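Local coordinates for DNA polymerase (Bacillus phage phi29, PDB 2PZS), which replicates the phage genome by protein-primed, highly processive strand-displacement DNA synthesis and, in its natural form, proofreads it with a 3'-5' exonuclease activity, at residues C290-K295 and Y340-V345; A484-F489 and L513-P518. The protein carries 2 engineered substitutions. All coordinates share one frame; numbering follows the deposited sequence.

Interaction 1: C290-K295 and Y340-V345; sequences CEFELK and YDLYNV
Glu291 to Leu294 pair with Tyr340 to Tyr343 as two antiparallel strands of a curled sheet in the polymerization region, the second strand starting as helix 330-339 ends. Glu291/Tyr343 and Glu293/Asp341 are the hydrogen-bonded pairs, with two backbone bonds each; Phe292/Leu342 and Leu294/Tyr340 are the non-hydrogen-bonded ones. On the face carrying Glu291 and Tyr343, Glu291 CB makes a CH-pi contact over the tyrosine ring, offset toward its rim and 3.8 Å from the centroid. The Tyr343 ring reaches this position because CG sits between the backbone N and the carbonyl carbon (chi1 63°), folding it back across the neighbouring strand. Glu291 itself extends past that ring, and Asn344 ND2 donates to its OE1 at 2.8 Å; the oxygen lies in the plane of the amide but is met from above the carboxylate plane. On the other face Leu342 CD2 packs against Phe292 CB (3.6 Å) and Cys290 SG (3.9 Å), while Leu333 and Met336 of helix 330-339 touch Leu342. The Phe292 and Tyr340 side chains point the same way side by side, their rings meeting obliquely, centroids 5.1 Å apart and planes at 68°. Leu294 CD1 makes a CH-pi contact over one face of the Tyr340 ring, 3.9 Å from the centroid, and the buried phenol OH is gripped by the backbone at Leu316 and Ile302. Tyr343 is followed by a corner at Asn344, beyond which Val345 CG2 meets Cys290 CB. Helix 330-339 leads straight into the strand and lies against its Leu342, in an antiparallel sheet consistent with the TPR1 insertion of protein-primed family B polymerases.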
loop_
_atom_site.group_PDB
_atom_site.type_symbol
_atom_site.label_atom_id
_atom_site.label_comp_id
_atom_site.label_asym_id
_atom_site.label_seq_id
_atom_site.Cartn_x
_atom_site.Cartn_y
_atom_site.Cartn_z
ATOM N N CYS G 290 2.542 -22.024 -23.753
ATOM C CA CYS G 290 3.801 -22.263 -24.433
ATOM C C CYS G 290 4.862 -22.919 -23.574
ATOM O O CYS G 290 4.673 -23.107 -22.370
ATOM C CB CYS G 290 4.355 -20.942 -24.924
ATOM S SG CYS G 290 4.938 -19.964 -23.570
ATOM N N GLU G 291 5.973 -23.257 -24.229
ATOM C CA GLU G 291 7.210 -23.632 -23.575
ATOM C C GLU G 291 8.215 -22.516 -23.857
ATOM O O GLU G 291 7.981 -21.704 -24.748
ATOM C CB GLU G 291 7.710 -24.961 -24.141
ATOM C CG GLU G 291 6.624 -26.031 -24.225
ATOM C CD GLU G 291 7.139 -27.364 -24.726
ATOM O OE1 GLU G 291 6.604 -27.868 -25.751
ATOM O OE2 GLU G 291 8.071 -27.905 -24.097
ATOM N N PHE G 292 9.324 -22.471 -23.108
ATOM C CA PHE G 292 10.350 -21.418 -23.289
ATOM C C PHE G 292 11.732 -21.722 -22.688
ATOM O O PHE G 292 11.894 -22.601 -21.851
ATOM C CB PHE G 292 9.863 -20.090 -22.705
ATOM C CG PHE G 292 9.472 -20.174 -21.261
ATOM C CD1 PHE G 292 10.438 -20.276 -20.271
ATOM C CD2 PHE G 292 8.121 -20.149 -20.890
ATOM C CE1 PHE G 292 10.066 -20.369 -18.930
ATOM C CE2 PHE G 292 7.736 -20.229 -19.545
ATOM C CZ PHE G 292 8.704 -20.342 -18.565
ATOM N N GLU G 293 12.715 -20.938 -23.110
ATOM C CA GLU G 293 14.082 -21.057 -22.615
ATOM C C GLU G 293 14.697 -19.668 -22.518
ATOM O O GLU G 293 14.614 -18.897 -23.468
ATOM C CB GLU G 293 14.905 -21.920 -23.578
ATOM C CG GLU G 293 15.993 -22.713 -22.916
ATOM C CD GLU G 293 15.450 -23.776 -21.988
ATOM O OE1 GLU G 293 14.447 -24.441 -22.346
ATOM O OE2 GLU G 293 16.029 -23.949 -20.894
ATOM N N LEU G 294 15.293 -19.340 -21.368
ATOM C CA LEU G 294 16.052 -18.081 -21.217
ATOM C C LEU G 294 17.306 -18.129 -22.105
ATOM O O LEU G 294 18.020 -19.142 -22.138
ATOM C CB LEU G 294 16.452 -17.856 -19.752
ATOM C CG LEU G 294 16.958 -16.468 -19.332
ATOM C CD1 LEU G 294 15.883 -15.408 -19.534
ATOM C CD2 LEU G 294 17.392 -16.480 -17.882
ATOM N N LYS G 295 17.558 -17.049 -22.836
ATOM C CA LYS G 295 18.755 -16.944 -23.655
ATOM C C LYS G 295 19.929 -16.558 -22.761
ATOM O O LYS G 295 19.738 -15.851 -21.782
ATOM C CB LYS G 295 18.571 -15.864 -24.717
ATOM C CG LYS G 295 17.318 -15.990 -25.603
ATOM C CD LYS G 295 16.924 -14.621 -26.161
ATOM C CE LYS G 295 16.345 -14.687 -27.555
ATOM N NZ LYS G 295 16.056 -13.301 -28.057
ATOM N N TYR G 340 13.665 -14.413 -23.772
ATOM C CA TYR G 340 13.522 -15.857 -23.915
ATOM C C TYR G 340 13.459 -16.294 -25.374
ATOM O O TYR G 340 13.212 -15.493 -26.273
ATOM C CB TYR G 340 12.235 -16.326 -23.256
ATOM C CG TYR G 340 12.220 -16.237 -21.768
ATOM C CD1 TYR G 340 12.593 -17.319 -20.991
ATOM C CD2 TYR G 340 11.782 -15.088 -21.126
ATOM C CE1 TYR G 340 12.561 -17.254 -19.615
ATOM C CE2 TYR G 340 11.741 -15.015 -19.738
ATOM C CZ TYR G 340 12.139 -16.105 -18.993
ATOM O OH TYR G 340 12.121 -16.062 -17.627
ATOM N N ASP G 341 13.708 -17.581 -25.579
ATOM C CA ASP G 341 13.240 -18.297 -26.753
ATOM C C ASP G 341 11.912 -18.961 -26.375
ATOM O O ASP G 341 11.888 -19.853 -25.530
ATOM C CB ASP G 341 14.255 -19.350 -27.187
ATOM C CG ASP G 341 15.415 -18.753 -27.934
ATOM O OD1 ASP G 341 15.171 -18.060 -28.950
ATOM O OD2 ASP G 341 16.570 -18.973 -27.504
ATOM N N LEU G 342 10.820 -18.474 -26.971
ATOM C CA LEU G 342 9.486 -19.040 -26.809
ATOM C C LEU G 342 9.231 -19.991 -27.952
ATOM O O LEU G 342 9.473 -19.656 -29.115
ATOM C CB LEU G 342 8.425 -17.947 -26.854
ATOM C CG LEU G 342 8.412 -16.948 -25.702
ATOM C CD1 LEU G 342 7.575 -15.730 -26.072
ATOM C CD2 LEU G 342 7.877 -17.603 -24.438
ATOM N N TYR G 343 8.728 -21.177 -27.642
ATOM C CA TYR G 343 8.481 -22.139 -28.679
ATOM C C TYR G 343 7.260 -22.972 -28.405
ATOM O O TYR G 343 6.822 -23.077 -27.266
ATOM C CB TYR G 343 9.718 -23.014 -28.904
ATOM C CG TYR G 343 10.149 -23.883 -27.737
ATOM C CD1 TYR G 343 9.905 -25.259 -27.744
ATOM C CD2 TYR G 343 10.843 -23.347 -26.656
ATOM C CE1 TYR G 343 10.319 -26.082 -26.695
ATOM C CE2 TYR G 343 11.255 -24.157 -25.599
ATOM C CZ TYR G 343 10.984 -25.529 -25.625
ATOM O OH TYR G 343 11.378 -26.344 -24.589
ATOM N N ASN G 344 6.724 -23.552 -29.483
ATOM C CA ASN G 344 5.474 -24.302 -29.461
ATOM C C ASN G 344 4.363 -23.444 -28.856
ATOM O O ASN G 344 3.637 -23.873 -27.957
ATOM C CB ASN G 344 5.651 -25.626 -28.704
ATOM C CG ASN G 344 6.810 -26.465 -29.250
ATOM O OD1 ASN G 344 7.254 -26.273 -30.386
ATOM N ND2 ASN G 344 7.299 -27.402 -28.440
ATOM N N VAL G 345 4.239 -22.220 -29.362
ATOM C CA VAL G 345 3.291 -21.253 -28.798
ATOM C C VAL G 345 1.885 -21.409 -29.365
ATOM O O VAL G 345 1.676 -21.374 -30.565
ATOM C CB VAL G 345 3.737 -19.792 -29.016
ATOM C CG1 VAL G 345 2.648 -18.848 -28.546
ATOM C CG2 VAL G 345 5.049 -19.524 -28.285
#

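Interaction 2: A484-F489 and L513-P518; sequences AHESTF and LVEGSP
Glu486 to Thr488 and Glu515 to Pro518 run in roughly the same direction, 33° apart, with the nearest CA atoms, those of Thr488 and Ser517, 6.0 Å from each other. The two backbones are not hydrogen-bonded to one another, and the contact is made by loose van der Waals approaches. Glu515 makes the main one. Its CB points at the other segment, and its CG comes to 3.5 Å from the carbonyl O of Glu486, an apolar methylene against a backbone oxygen. The glutamate chain bends at its second torsion (chi2 94°), which turns the carboxylate toward Glu486. The two acid groups end with Glu515 OE2 3.9 Å from Glu486 OE2 and their planes nearly perpendicular, at 80°, two like-charged groups close together. Further along, Thr488 faces the loop with both branches: OG1 lies a loose 4.0 Å from Gly516 O, and the methyl CG2 meets Pro518 CD at 4.1 Å. Within its own strand Thr488 OG1 is hydrogen-bonded to His485 NE2 at 2.8 Å, which ties the hydroxyl to the imidazole instead of to the loop. Only 199 Å² is buried in all, a light contact. Strand 483-489 is an outermost strand of the palm sheet and pairs with strand 245-250, where Glu486 and Ser487 both face Val247 in a classic beta bulge and Glu486 touches Asp249, a ligand of the catalytic magnesium. The 513-518 segment leaves strand 513-515 of the adjoining four-stranded sheet; Met506 and Tyr505 of strand 499-508 touch Glu515 and Pro518, and the backbones of Tyr505 and Thr488 are hydrogen-bonded.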
loop_
_atom_site.group_PDB
_atom_site.type_symbol
_atom_site.label_atom_id
_atom_site.label_comp_id
_atom_site.label_asym_id
_atom_site.label_seq_id
_atom_site.Cartn_x
_atom_site.Cartn_y
_atom_site.Cartn_z
ATOM N N ALA G 484 17.508 7.890 -10.204
ATOM C CA ALA G 484 18.277 8.664 -9.236
ATOM C C ALA G 484 19.205 7.749 -8.467
ATOM O O ALA G 484 18.760 6.741 -7.898
ATOM C CB ALA G 484 17.356 9.393 -8.280
ATOM N N HIS G 485 20.493 8.110 -8.441
ATOM C CA HIS G 485 21.467 7.435 -7.581
ATOM C C HIS G 485 21.163 7.808 -6.139
ATOM O O HIS G 485 21.508 8.893 -5.708
ATOM C CB HIS G 485 22.889 7.859 -7.953
ATOM C CG HIS G 485 23.956 7.239 -7.101
ATOM N ND1 HIS G 485 25.243 7.729 -7.056
ATOM C CD2 HIS G 485 23.930 6.170 -6.266
ATOM C CE1 HIS G 485 25.968 6.985 -6.239
ATOM N NE2 HIS G 485 25.195 6.033 -5.746
ATOM N N GLU G 486 20.500 6.913 -5.408
ATOM C CA GLU G 486 20.024 7.229 -4.057
ATOM C C GLU G 486 21.012 6.781 -2.966
ATOM O O GLU G 486 21.028 7.362 -1.884
ATOM C CB GLU G 486 18.594 6.682 -3.822
ATOM C CG GLU G 486 18.479 5.180 -3.596
ATOM C CD GLU G 486 18.328 4.768 -2.115
ATOM O OE1 GLU G 486 17.967 3.589 -1.851
ATOM O OE2 GLU G 486 18.565 5.603 -1.217
ATOM N N SER G 487 21.847 5.779 -3.249
ATOM C CA SER G 487 22.821 5.341 -2.263
ATOM C C SER G 487 23.990 4.553 -2.836
ATOM O O SER G 487 23.905 3.992 -3.924
ATOM C CB SER G 487 22.135 4.491 -1.217
ATOM O OG SER G 487 21.432 3.434 -1.832
ATOM N N THR G 488 25.080 4.530 -2.078
ATOM C CA THR G 488 26.218 3.661 -2.346
ATOM C C THR G 488 26.536 2.938 -1.039
ATOM O O THR G 488 26.419 3.545 0.038
ATOM C CB THR G 488 27.467 4.450 -2.803
ATOM O OG1 THR G 488 27.094 5.480 -3.719
ATOM C CG2 THR G 488 28.437 3.539 -3.478
ATOM N N PHE G 489 26.911 1.655 -1.122
ATOM C CA PHE G 489 27.223 0.874 0.082
ATOM C C PHE G 489 28.613 0.226 0.086
ATOM O O PHE G 489 29.183 -0.075 -0.958
ATOM C CB PHE G 489 26.126 -0.153 0.378
ATOM C CG PHE G 489 25.856 -1.139 -0.747
ATOM C CD1 PHE G 489 26.706 -2.226 -0.971
ATOM C CD2 PHE G 489 24.724 -1.012 -1.540
ATOM C CE1 PHE G 489 26.449 -3.130 -1.983
ATOM C CE2 PHE G 489 24.463 -1.918 -2.552
ATOM C CZ PHE G 489 25.326 -2.977 -2.773
ATOM N N LEU G 513 22.898 13.294 9.126
ATOM C CA LEU G 513 23.397 12.061 8.518
ATOM C C LEU G 513 22.619 11.739 7.208
ATOM O O LEU G 513 21.532 11.137 7.218
ATOM C CB LEU G 513 23.313 10.912 9.532
ATOM C CG LEU G 513 24.527 10.005 9.642
ATOM C CD1 LEU G 513 25.755 10.791 10.115
ATOM C CD2 LEU G 513 24.209 8.858 10.590
ATOM N N VAL G 514 23.201 12.156 6.086
ATOM C CA VAL G 514 22.596 12.011 4.758
ATOM C C VAL G 514 23.536 11.179 3.864
ATOM O O VAL G 514 24.760 11.217 4.023
ATOM C CB VAL G 514 22.320 13.412 4.128
ATOM C CG1 VAL G 514 21.534 13.284 2.849
ATOM C CG2 VAL G 514 21.568 14.304 5.117
ATOM N N GLU G 515 22.953 10.426 2.933
ATOM C CA GLU G 515 23.718 9.550 2.030
ATOM C C GLU G 515 24.880 10.279 1.369
ATOM O O GLU G 515 24.759 11.445 0.977
ATOM C CB GLU G 515 22.820 8.963 0.937
ATOM C CG GLU G 515 21.757 7.998 1.447
ATOM C CD GLU G 515 20.419 8.658 1.709
ATOM O OE1 GLU G 515 20.386 9.894 1.879
ATOM O OE2 GLU G 515 19.394 7.936 1.741
ATOM N N GLY G 516 26.003 9.576 1.252
ATOM C CA GLY G 516 27.196 10.124 0.645
ATOM C C GLY G 516 27.769 9.191 -0.391
ATOM O O GLY G 516 27.048 8.411 -1.019
ATOM N N SER G 517 29.080 9.288 -0.575
ATOM C CA SER G 517 29.801 8.446 -1.520
ATOM C C SER G 517 31.144 8.050 -0.892
ATOM O O SER G 517 31.531 8.605 0.138
ATOM C CB SER G 517 29.973 9.189 -2.853
ATOM O OG SER G 517 31.093 10.057 -2.830
ATOM N N PRO G 518 31.839 7.059 -1.481
ATOM C CA PRO G 518 33.120 6.564 -0.939
ATOM C C PRO G 518 34.338 7.503 -1.001
ATOM O O PRO G 518 35.371 7.183 -0.413
ATOM C CB PRO G 518 33.380 5.295 -1.754
ATOM C CG PRO G 518 32.583 5.450 -2.982
ATOM C CD PRO G 518 31.406 6.288 -2.659
#

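Overall arrangement
Both contacts belong to the polymerization region, and both segments of interaction 1 precede those of interaction 2 along the chain. Their centres lie 40 Å apart and their nearest atoms about 22 Å, so they do not meet. They share no sheet. Interaction 1 is a strand pair within the curled sheet that includes strands 283-294 and 340-356, peripheral, its nearest atom about 12 Å from the bound nucleic acid. Interaction 2 joins the edge of the palm sheet to the four-stranded sheet that follows, beside the catalytic magnesium site, its nearest atom about 7 Å from the nucleic acid. One lies in an outlying part of the polymerase, the other borders the catalytic site.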